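PDB 3WAJ: transmembrane oligosaccharyl transferase from Archaeoglobus fulgidus, which belongs to the STT3/AglB family, joining an N-terminal membrane domain of the GT-C clan to a large C-terminal soluble part. Local coordinates for residues H60-R65 with L86-S91; Y640-P645 with D657-S662; E775-A780 with Q857-E862. All blocks are in the same frame, centred on the assembly; numbering follows the deposited sequence.

Contact 1 (H60-R65 with L86-S91); sequences HNFPHR and LVYLGS
Tyr88 reaches out from helix 84-96 and gives its hydroxyl proton to the backbone carbonyl of Pro63, with 2.7 Å between Tyr88 OH and Pro63 O. This is the one hydrogen bond across the two segments. The C=O...OH angle is 145°, and the hydroxyl is tilted 29° from the carbonyl plane. The oxygen lies at the edge of the phenol ring, near its plane, with Tyr88 CE1 only 3.2 Å from Pro63 O. The peptide leading into Pro63 is cis, a sharp turn of the chain just after helix 47-60.

Apolar contacts come from Phe62, one of whose ring corners does the work. Phe62 CE2 lies 3.9 Å from Tyr88 CD1, meeting the tyrosine at its edge, and 3.8 Å from Ser91 CB. The serine offers its carbon because its hydroxyl is turned back on the helix: Ser91 OG donates to Val87 O at 2.8 Å, from above the carbonyl plane, while Ser91 N uses the same acceptor.

Arg65 adds mixed contacts along its aliphatic stem. Its CG passes 3.4 Å from Tyr88 OH, and CD lies near Tyr88 CE2. A bend at chi3 (-72°) then turns the chain so that Arg65 NH1 comes 3.5 Å from Val87 CG2. The guanidinium has its polar partners elsewhere: NH1 donates to Phe82 O, and the group makes a cation-pi contact with Trp67.

The chemistry is therefore divided. One hydrogen bond joins the Pro63 carbonyl to the tip of a helix side chain, and carbon contacts fill in on both the Phe62 and Arg65 sides of the tyrosine. Together they hold the loop after helix 47-60 against helix 84-96.

Contact 2 (Y640-P645 with D657-S662); sequences YFYYSP and DIPLNS
Tyr642 packs against Ile658 and Pro659 as it leaves strand 640-643. At CB, chi1 of 69° sets the ring between the backbone N and the carbonyl carbon, which turns it onto the loop 657-662. CG lies beneath Ile658 CG2, a methyl near the rim of that ring face. Next along, CD1 is 3.8 Å from Ile658 CG1, which sits over the same face in a CH-pi contact, 4.3 Å from the ring centroid and 28° off the normal. On the other branch CD2 is 3.8 Å from Ser662 OG, and CE2 comes 4.0 Å from Pro659 CD. The proline ring also lies near the tip, but Tyr642 OH makes no hydrogen bond to this loop.

Beyond the tyrosine, Tyr643 O touches Ser662 CB at 3.3 Å. Pro645 CD closes on Ser662 OG at 3.4 Å and lies 4.1 Å from Pro659 CB. The serine hydroxyl is spent on its own type II turn, donating to Pro659 O at 2.9 Å. Tyr642 and Tyr643 meanwhile use their backbones on Gly650 and Ile663, on the two neighbouring strands of a small antiparallel sheet.

No hydrogen bond crosses between the segments, so the loop lies against the strand end through aliphatic carbon on an aromatic face and proline on proline.

Contact 3 (E775-A780 with Q857-E862); sequences ERVKGA and QVQNGE
Glu775 and Gln859 are brought together by one extended and one bent chain. Glu775 runs straight out from its strand, CG anti to the backbone N (chi1 -175°) and extended beyond, whereas Gln859 starts away from the strand and doubles back through a bend at chi2 (-70°). The amide then donates through NE2 to Glu775 OE2 at 3.3 Å, a long bond. It meets the carboxylate oxygen on its syn side but 35° out of the carboxylate plane, while the acceptor lies in the plane of the amide. Both groups have further partners: Glu775 OE1 makes a salt bridge to Arg694, and Gln859 NE2 also donates to Glu855.

A second bond ties the backbones. Gly779 N donates to Val858 O at 3.0 Å, in the carbonyl plane and on a lone pair. The carbonyl of the same glycine also meets the other segment, with Gly861 CA 3.2 Å from Gly779 O in a CA-H...O contact. Gly861 makes this approach with a positive phi.

Carbon contacts fill in around these bonds. Val777 CG1 meets Val858 CG1 at 3.5 Å, the two valines crossing at about a right angle, and the other methyl of Val858, CG2, lies 4.2 Å from Ala780 CB. Lys778 lays its stem alongside the backbone of Gln859 and Asn860, with Lys778 CD 3.6 Å from Gln859 O, while its amino end leads away.

Strand 771-776, which carries Glu775, runs between strands 605-611 and 693-698 of the mixed sheet. The chain leaves it past helix 855-860 to enter strand 780-785, where Ala780 makes backbone hydrogen bonds with Leu824, and Val781 with Glu862, so helix 855-860 lies beside the link between the mixed sheet and strand 780-785.

The three contacts come one after another along the chain and touch nowhere. Contact 1 belongs to the N-terminal STT3 family region, between the loop after helix 47-60 and helix 84-96, whereas contacts 2 and 3 lie far on in the C-terminal part. Centres of contacts 1 and 2 are about 60 Å apart, on opposite sides of the chain's centre; contact 3 lies about 42 Å from contact 1 and 49 Å from contact 2, centre to centre. No sheet is shared: contact 2 uses the small antiparallel sheet of strands 640-643, 649-652 and 663-664, and contact 3 sets the end of strand 771-776, from the mixed sheet, against helix 855-860. Each is thus a local contact in a different part of the chain.

Contact 1 (H60-R65 with L86-S91)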
loop_
_atom_site.group_PDB
_atom_site.type_symbol
_atom_site.label_atom_id
_atom_site.label_comp_id
_atom_site.label_asym_id
_atom_site.label_seq_id
_atom_site.Cartn_x
_atom_site.Cartn_y
_atom_site.Cartn_z
ATOM N N HIS A 60 6.080 9.815 21.902
ATOM C CA HIS A 60 5.727 11.040 22.607
ATOM C C HIS A 60 4.738 10.824 23.759
ATOM O O HIS A 60 4.881 11.432 24.818
ATOM C CB HIS A 60 5.159 12.063 21.634
ATOM C CG HIS A 60 4.904 13.402 22.256
ATOM N ND1 HIS A 60 5.883 14.363 22.377
ATOM C CD2 HIS A 60 3.780 13.932 22.794
ATOM C CE1 HIS A 60 5.369 15.436 22.955
ATOM N NE2 HIS A 60 4.097 15.198 23.222
ATOM N N ASN A 61 3.733 9.977 23.543
ATOM C CA ASN A 61 2.685 9.745 24.533
ATOM C C ASN A 61 2.875 8.428 25.317
ATOM O O ASN A 61 1.913 7.850 25.846
ATOM C CB ASN A 61 1.310 9.754 23.857
ATOM C CG ASN A 61 1.022 11.052 23.131
ATOM O OD1 ASN A 61 0.853 12.104 23.761
ATOM N ND2 ASN A 61 0.936 10.984 21.798
ATOM N N PHE A 62 4.118 7.964 25.393
ATOM C CA PHE A 62 4.416 6.635 25.916
ATOM C C PHE A 62 3.948 6.426 27.372
ATOM O O PHE A 62 4.152 7.285 28.241
ATOM C CB PHE A 62 5.918 6.324 25.759
ATOM C CG PHE A 62 6.220 4.850 25.701
ATOM C CD1 PHE A 62 6.663 4.169 26.830
ATOM C CD2 PHE A 62 6.037 4.137 24.520
ATOM C CE1 PHE A 62 6.933 2.808 26.776
ATOM C CE2 PHE A 62 6.305 2.768 24.460
ATOM C CZ PHE A 62 6.751 2.106 25.589
ATOM N N PRO A 63 3.338 5.261 27.653
ATOM C CA PRO A 63 3.147 4.152 26.714
ATOM C C PRO A 63 1.762 4.122 26.077
ATOM O O PRO A 63 1.259 3.029 25.796
ATOM C CB PRO A 63 3.267 2.940 27.628
ATOM C CG PRO A 63 2.536 3.409 28.875
ATOM C CD PRO A 63 2.895 4.887 29.013
ATOM N N HIS A 64 1.139 5.272 25.864
ATOM C CA HIS A 64 -0.173 5.254 25.230
ATOM C C HIS A 64 -0.037 5.397 23.717
ATOM O O HIS A 64 0.966 5.916 23.232
ATOM C CB HIS A 64 -1.069 6.346 25.807
ATOM C CG HIS A 64 -1.170 6.310 27.301
ATOM N ND1 HIS A 64 -2.101 5.539 27.964
ATOM C CD2 HIS A 64 -0.454 6.947 28.257
ATOM C CE1 HIS A 64 -1.953 5.706 29.268
ATOM N NE2 HIS A 64 -0.963 6.555 29.471
ATOM N N ARG A 65 -1.032 4.918 22.975
ATOM C CA ARG A 65 -1.051 5.114 21.529
ATOM C C ARG A 65 -2.446 5.511 21.112
ATOM O O ARG A 65 -3.401 5.276 21.848
ATOM C CB ARG A 65 -0.584 3.857 20.772
ATOM C CG ARG A 65 -1.400 2.600 21.041
ATOM C CD ARG A 65 -1.333 1.642 19.863
ATOM N NE ARG A 65 -2.104 2.118 18.707
ATOM C CZ ARG A 65 -2.205 1.479 17.543
ATOM N NH1 ARG A 65 -1.573 0.329 17.366
ATOM N NH2 ARG A 65 -2.935 1.999 16.553
ATOM N N LEU A 86 3.771 -3.883 16.401
ATOM C CA LEU A 86 4.835 -3.169 15.689
ATOM C C LEU A 86 4.918 -1.737 16.182
ATOM O O LEU A 86 6.011 -1.187 16.270
ATOM C CB LEU A 86 4.595 -3.181 14.178
ATOM C CG LEU A 86 5.775 -3.385 13.216
ATOM C CD1 LEU A 86 5.499 -2.717 11.854
ATOM C CD2 LEU A 86 7.107 -2.935 13.798
ATOM N N VAL A 87 3.777 -1.122 16.497
ATOM C CA VAL A 87 3.836 0.229 17.045
ATOM C C VAL A 87 4.698 0.228 18.316
ATOM O O VAL A 87 5.628 1.005 18.421
ATOM C CB VAL A 87 2.445 0.855 17.313
ATOM C CG1 VAL A 87 2.626 2.270 17.888
ATOM C CG2 VAL A 87 1.634 0.937 16.028
ATOM N N TYR A 88 4.418 -0.667 19.261
ATOM C CA TYR A 88 5.218 -0.715 20.472
ATOM C C TYR A 88 6.635 -1.184 20.210
ATOM O O TYR A 88 7.564 -0.535 20.675
ATOM C CB TYR A 88 4.520 -1.499 21.600
ATOM C CG TYR A 88 3.376 -0.714 22.204
ATOM C CD1 TYR A 88 3.615 0.309 23.110
ATOM C CD2 TYR A 88 2.067 -0.954 21.826
ATOM C CE1 TYR A 88 2.568 1.051 23.649
ATOM C CE2 TYR A 88 1.019 -0.227 22.357
ATOM C CZ TYR A 88 1.274 0.774 23.270
ATOM O OH TYR A 88 0.223 1.500 23.796
ATOM N N LEU A 89 6.819 -2.274 19.459
ATOM C CA LEU A 89 8.185 -2.699 19.090
ATOM C C LEU A 89 9.030 -1.524 18.591
ATOM O O LEU A 89 10.162 -1.318 19.053
ATOM C CB LEU A 89 8.182 -3.821 18.043
ATOM C CG LEU A 89 9.578 -4.318 17.620
ATOM C CD1 LEU A 89 10.416 -4.723 18.841
ATOM C CD2 LEU A 89 9.492 -5.490 16.648
ATOM N N GLY A 90 8.461 -0.727 17.682
ATOM C CA GLY A 90 9.160 0.432 17.138
ATOM C C GLY A 90 9.341 1.604 18.101
ATOM O O GLY A 90 10.372 2.300 18.075
ATOM N N SER A 91 8.335 1.849 18.937
ATOM C CA SER A 91 8.476 2.824 20.012
ATOM C C SER A 91 9.585 2.394 20.977
ATOM O O SER A 91 10.442 3.205 21.355
ATOM C CB SER A 91 7.162 2.982 20.764
ATOM O OG SER A 91 6.130 3.387 19.891
#

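Contact 2 (Y640-P645 with D657-S662)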
loop_
_atom_site.group_PDB
_atom_site.type_symbol
_atom_site.label_atom_id
_atom_site.label_comp_id
_atom_site.label_asym_id
_atom_site.label_seq_id
_atom_site.Cartn_x
_atom_site.Cartn_y
_atom_site.Cartn_z
ATOM N N TYR A 640 -4.176 6.060 -31.171
ATOM C CA TYR A 640 -2.734 5.887 -31.166
ATOM C C TYR A 640 -2.101 6.658 -32.279
ATOM O O TYR A 640 -2.720 6.865 -33.343
ATOM C CB TYR A 640 -2.377 4.403 -31.368
ATOM C CG TYR A 640 -2.938 3.510 -30.298
ATOM C CD1 TYR A 640 -4.196 2.917 -30.450
ATOM C CD2 TYR A 640 -2.235 3.279 -29.122
ATOM C CE1 TYR A 640 -4.729 2.105 -29.471
ATOM C CE2 TYR A 640 -2.757 2.462 -28.128
ATOM C CZ TYR A 640 -4.008 1.874 -28.309
ATOM O OH TYR A 640 -4.554 1.066 -27.327
ATOM N N PHE A 641 -0.856 7.061 -32.040
ATOM C CA PHE A 641 0.014 7.539 -33.111
ATOM C C PHE A 641 0.720 6.333 -33.714
ATOM O O PHE A 641 1.040 5.375 -33.003
ATOM C CB PHE A 641 1.068 8.504 -32.557
ATOM C CG PHE A 641 0.533 9.875 -32.242
ATOM C CD1 PHE A 641 -0.063 10.641 -33.241
ATOM C CD2 PHE A 641 0.643 10.406 -30.958
ATOM C CE1 PHE A 641 -0.560 11.903 -32.972
ATOM C CE2 PHE A 641 0.147 11.667 -30.673
ATOM C CZ PHE A 641 -0.452 12.421 -31.685
ATOM N N TYR A 642 0.979 6.384 -35.012
ATOM C CA TYR A 642 1.671 5.287 -35.692
ATOM C C TYR A 642 2.369 5.741 -36.987
ATOM O O TYR A 642 2.009 6.773 -37.571
ATOM C CB TYR A 642 0.658 4.198 -36.052
ATOM C CG TYR A 642 -0.288 4.648 -37.142
ATOM C CD1 TYR A 642 -1.446 5.345 -36.831
ATOM C CD2 TYR A 642 -0.006 4.408 -38.488
ATOM C CE1 TYR A 642 -2.306 5.780 -37.818
ATOM C CE2 TYR A 642 -0.865 4.828 -39.485
ATOM C CZ TYR A 642 -2.015 5.512 -39.143
ATOM O OH TYR A 642 -2.878 5.936 -40.129
ATOM N N TYR A 643 3.330 4.940 -37.446
ATOM C CA TYR A 643 3.865 5.051 -38.806
ATOM C C TYR A 643 3.378 3.895 -39.677
ATOM O O TYR A 643 3.481 2.721 -39.297
ATOM C CB TYR A 643 5.386 5.068 -38.794
ATOM C CG TYR A 643 5.924 6.231 -38.027
ATOM C CD1 TYR A 643 6.269 7.419 -38.667
ATOM C CD2 TYR A 643 6.053 6.159 -36.650
ATOM C CE1 TYR A 643 6.764 8.504 -37.941
ATOM C CE2 TYR A 643 6.526 7.228 -35.924
ATOM C CZ TYR A 643 6.885 8.391 -36.568
ATOM O OH TYR A 643 7.344 9.428 -35.804
ATOM N N SER A 644 2.843 4.237 -40.847
ATOM C CA SER A 644 2.313 3.244 -41.773
ATOM C C SER A 644 3.467 2.443 -42.362
ATOM O O SER A 644 4.633 2.821 -42.206
ATOM C CB SER A 644 1.527 3.920 -42.895
ATOM O OG SER A 644 2.389 4.605 -43.778
ATOM N N PRO A 645 3.155 1.320 -43.033
ATOM C CA PRO A 645 4.244 0.589 -43.698
ATOM C C PRO A 645 4.905 1.367 -44.847
ATOM O O PRO A 645 6.014 1.001 -45.228
ATOM C CB PRO A 645 3.558 -0.693 -44.207
ATOM C CG PRO A 645 2.080 -0.451 -44.069
ATOM C CD PRO A 645 1.920 0.515 -42.946
ATOM N N ASP A 657 -8.230 1.329 -37.390
ATOM C CA ASP A 657 -7.988 2.224 -38.520
ATOM C C ASP A 657 -6.519 2.213 -38.933
ATOM O O ASP A 657 -6.113 2.924 -39.856
ATOM C CB ASP A 657 -8.407 3.651 -38.158
ATOM C CG ASP A 657 -9.903 3.808 -38.060
ATOM O OD1 ASP A 657 -10.600 3.340 -38.982
ATOM O OD2 ASP A 657 -10.377 4.391 -37.061
ATOM N N ILE A 658 -5.728 1.405 -38.232
ATOM C CA ILE A 658 -4.293 1.343 -38.440
ATOM C C ILE A 658 -3.945 0.192 -39.394
ATOM O O ILE A 658 -4.212 -0.971 -39.076
ATOM C CB ILE A 658 -3.557 1.170 -37.096
ATOM C CG1 ILE A 658 -3.804 2.383 -36.188
ATOM C CG2 ILE A 658 -2.070 0.953 -37.318
ATOM C CD1 ILE A 658 -3.298 2.186 -34.768
ATOM N N PRO A 659 -3.364 0.521 -40.570
ATOM C CA PRO A 659 -3.021 -0.497 -41.574
ATOM C C PRO A 659 -2.176 -1.571 -40.923
ATOM O O PRO A 659 -1.344 -1.228 -40.077
ATOM C CB PRO A 659 -2.151 0.270 -42.585
ATOM C CG PRO A 659 -2.555 1.675 -42.454
ATOM C CD PRO A 659 -3.011 1.884 -41.019
ATOM N N LEU A 660 -2.399 -2.833 -41.287
ATOM C CA LEU A 660 -1.554 -3.926 -40.812
ATOM C C LEU A 660 -0.084 -3.591 -41.087
ATOM O O LEU A 660 0.224 -2.860 -42.035
ATOM C CB LEU A 660 -1.933 -5.250 -41.494
ATOM C CG LEU A 660 -3.212 -5.966 -41.036
ATOM C CD1 LEU A 660 -3.566 -7.163 -41.935
ATOM C CD2 LEU A 660 -3.075 -6.407 -39.605
ATOM N N ASN A 661 0.803 -4.116 -40.242
ATOM C CA ASN A 661 2.253 -3.947 -40.378
ATOM C C ASN A 661 2.753 -2.517 -40.130
ATOM O O ASN A 661 3.834 -2.137 -40.586
ATOM C CB ASN A 661 2.743 -4.470 -41.734
ATOM C CG ASN A 661 2.363 -5.910 -41.976
ATOM O OD1 ASN A 661 2.413 -6.739 -41.067
ATOM N ND2 ASN A 661 1.964 -6.218 -43.213
ATOM N N SER A 662 1.959 -1.728 -39.416
ATOM C CA SER A 662 2.378 -0.394 -39.034
ATOM C C SER A 662 3.273 -0.498 -37.817
ATOM O O SER A 662 3.249 -1.489 -37.109
ATOM C CB SER A 662 1.163 0.459 -38.672
ATOM O OG SER A 662 0.514 0.929 -39.826
#

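Contact 3 (E775-A780 with Q857-E862)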
loop_
_atom_site.group_PDB
_atom_site.type_symbol
_atom_site.label_atom_id
_atom_site.label_comp_id
_atom_site.label_asym_id
_atom_site.label_seq_id
_atom_site.Cartn_x
_atom_site.Cartn_y
_atom_site.Cartn_z
ATOM N N GLU A 775 -2.021 25.957 -4.878
ATOM C CA GLU A 775 -2.789 26.495 -3.765
ATOM C C GLU A 775 -4.187 26.858 -4.230
ATOM O O GLU A 775 -4.359 27.542 -5.249
ATOM C CB GLU A 775 -2.130 27.750 -3.171
ATOM C CG GLU A 775 -2.857 28.270 -1.934
ATOM C CD GLU A 775 -2.286 29.573 -1.408
ATOM O OE1 GLU A 775 -1.560 30.263 -2.166
ATOM O OE2 GLU A 775 -2.576 29.911 -0.233
ATOM N N ARG A 776 -5.188 26.401 -3.484
ATOM C CA ARG A 776 -6.558 26.815 -3.754
ATOM C C ARG A 776 -6.771 28.188 -3.119
ATOM O O ARG A 776 -6.391 28.433 -1.973
ATOM C CB ARG A 776 -7.567 25.795 -3.223
ATOM C CG ARG A 776 -9.006 26.211 -3.420
ATOM C CD ARG A 776 -9.986 25.058 -3.215
ATOM N NE ARG A 776 -11.345 25.575 -3.332
ATOM C CZ ARG A 776 -12.152 25.818 -2.305
ATOM N NH1 ARG A 776 -11.762 25.521 -1.076
ATOM N NH2 ARG A 776 -13.360 26.332 -2.517
ATOM N N VAL A 777 -7.397 29.078 -3.873
ATOM C CA VAL A 777 -7.345 30.498 -3.589
ATOM C C VAL A 777 -8.670 31.128 -4.012
ATOM O O VAL A 777 -9.278 30.678 -4.988
ATOM C CB VAL A 777 -6.151 31.088 -4.384
ATOM C CG1 VAL A 777 -6.571 32.231 -5.277
ATOM C CG2 VAL A 777 -5.007 31.457 -3.472
ATOM N N LYS A 778 -9.129 32.149 -3.288
ATOM C CA LYS A 778 -10.363 32.845 -3.670
ATOM C C LYS A 778 -10.221 33.473 -5.052
ATOM O O LYS A 778 -11.021 33.198 -5.947
ATOM C CB LYS A 778 -10.735 33.923 -2.650
ATOM C CG LYS A 778 -11.769 33.488 -1.621
ATOM C CD LYS A 778 -11.791 34.424 -0.414
ATOM C CE LYS A 778 -12.821 33.978 0.604
ATOM N NZ LYS A 778 -12.830 32.489 0.741
ATOM N N GLY A 779 -9.194 34.306 -5.216
ATOM C CA GLY A 779 -8.895 34.947 -6.488
ATOM C C GLY A 779 -9.379 36.388 -6.523
ATOM O O GLY A 779 -10.487 36.683 -6.061
ATOM N N ALA A 780 -8.555 37.286 -7.069
ATOM C CA ALA A 780 -8.928 38.695 -7.217
ATOM C C ALA A 780 -9.960 38.864 -8.320
ATOM O O ALA A 780 -9.729 38.447 -9.458
ATOM C CB ALA A 780 -7.709 39.549 -7.518
ATOM N N GLN A 857 -5.457 40.981 -2.239
ATOM C CA GLN A 857 -6.580 40.993 -3.173
ATOM C C GLN A 857 -6.949 39.570 -3.589
ATOM O O GLN A 857 -8.123 39.222 -3.684
ATOM C CB GLN A 857 -6.231 41.836 -4.401
ATOM C CG GLN A 857 -5.652 43.210 -4.052
ATOM C CD GLN A 857 -5.496 44.119 -5.259
ATOM O OE1 GLN A 857 -4.573 43.958 -6.062
ATOM N NE2 GLN A 857 -6.399 45.087 -5.389
ATOM N N VAL A 858 -5.927 38.751 -3.820
ATOM C CA VAL A 858 -6.108 37.341 -4.149
ATOM C C VAL A 858 -6.621 36.520 -2.960
ATOM O O VAL A 858 -7.532 35.694 -3.113
ATOM C CB VAL A 858 -4.797 36.720 -4.701
ATOM C CG1 VAL A 858 -4.815 35.197 -4.610
ATOM C CG2 VAL A 858 -4.566 37.150 -6.130
ATOM N N GLN A 859 -6.046 36.745 -1.779
ATOM C CA GLN A 859 -6.425 35.973 -0.592
ATOM C C GLN A 859 -7.839 36.276 -0.071
ATOM O O GLN A 859 -8.496 35.402 0.494
ATOM C CB GLN A 859 -5.398 36.145 0.533
ATOM C CG GLN A 859 -4.087 35.373 0.333
ATOM C CD GLN A 859 -4.240 33.856 0.474
ATOM O OE1 GLN A 859 -5.310 33.346 0.838
ATOM N NE2 GLN A 859 -3.160 33.127 0.186
ATOM N N ASN A 860 -8.304 37.504 -0.271
ATOM C CA ASN A 860 -9.604 37.924 0.248
ATOM C C ASN A 860 -10.690 38.035 -0.824
ATOM O O ASN A 860 -11.860 38.257 -0.516
ATOM C CB ASN A 860 -9.473 39.252 1.006
ATOM C CG ASN A 860 -8.436 39.194 2.102
ATOM O OD1 ASN A 860 -8.279 38.171 2.775
ATOM N ND2 ASN A 860 -7.711 40.292 2.288
ATOM N N GLY A 861 -10.295 37.890 -2.082
ATOM C CA GLY A 861 -11.252 37.906 -3.165
ATOM C C GLY A 861 -11.772 39.296 -3.439
ATOM O O GLY A 861 -12.907 39.457 -3.890
ATOM N N GLU A 862 -10.935 40.295 -3.169
ATOM C CA GLU A 862 -11.295 41.690 -3.399
ATOM C C GLU A 862 -11.735 41.939 -4.843
ATOM O O GLU A 862 -11.310 41.240 -5.771
ATOM C CB GLU A 862 -10.134 42.611 -3.009
ATOM C CG GLU A 862 -9.787 42.560 -1.523
ATOM C CD GLU A 862 -8.591 43.424 -1.167
ATOM O OE1 GLU A 862 -8.239 44.328 -1.962
ATOM O OE2 GLU A 862 -8.001 43.198 -0.089
#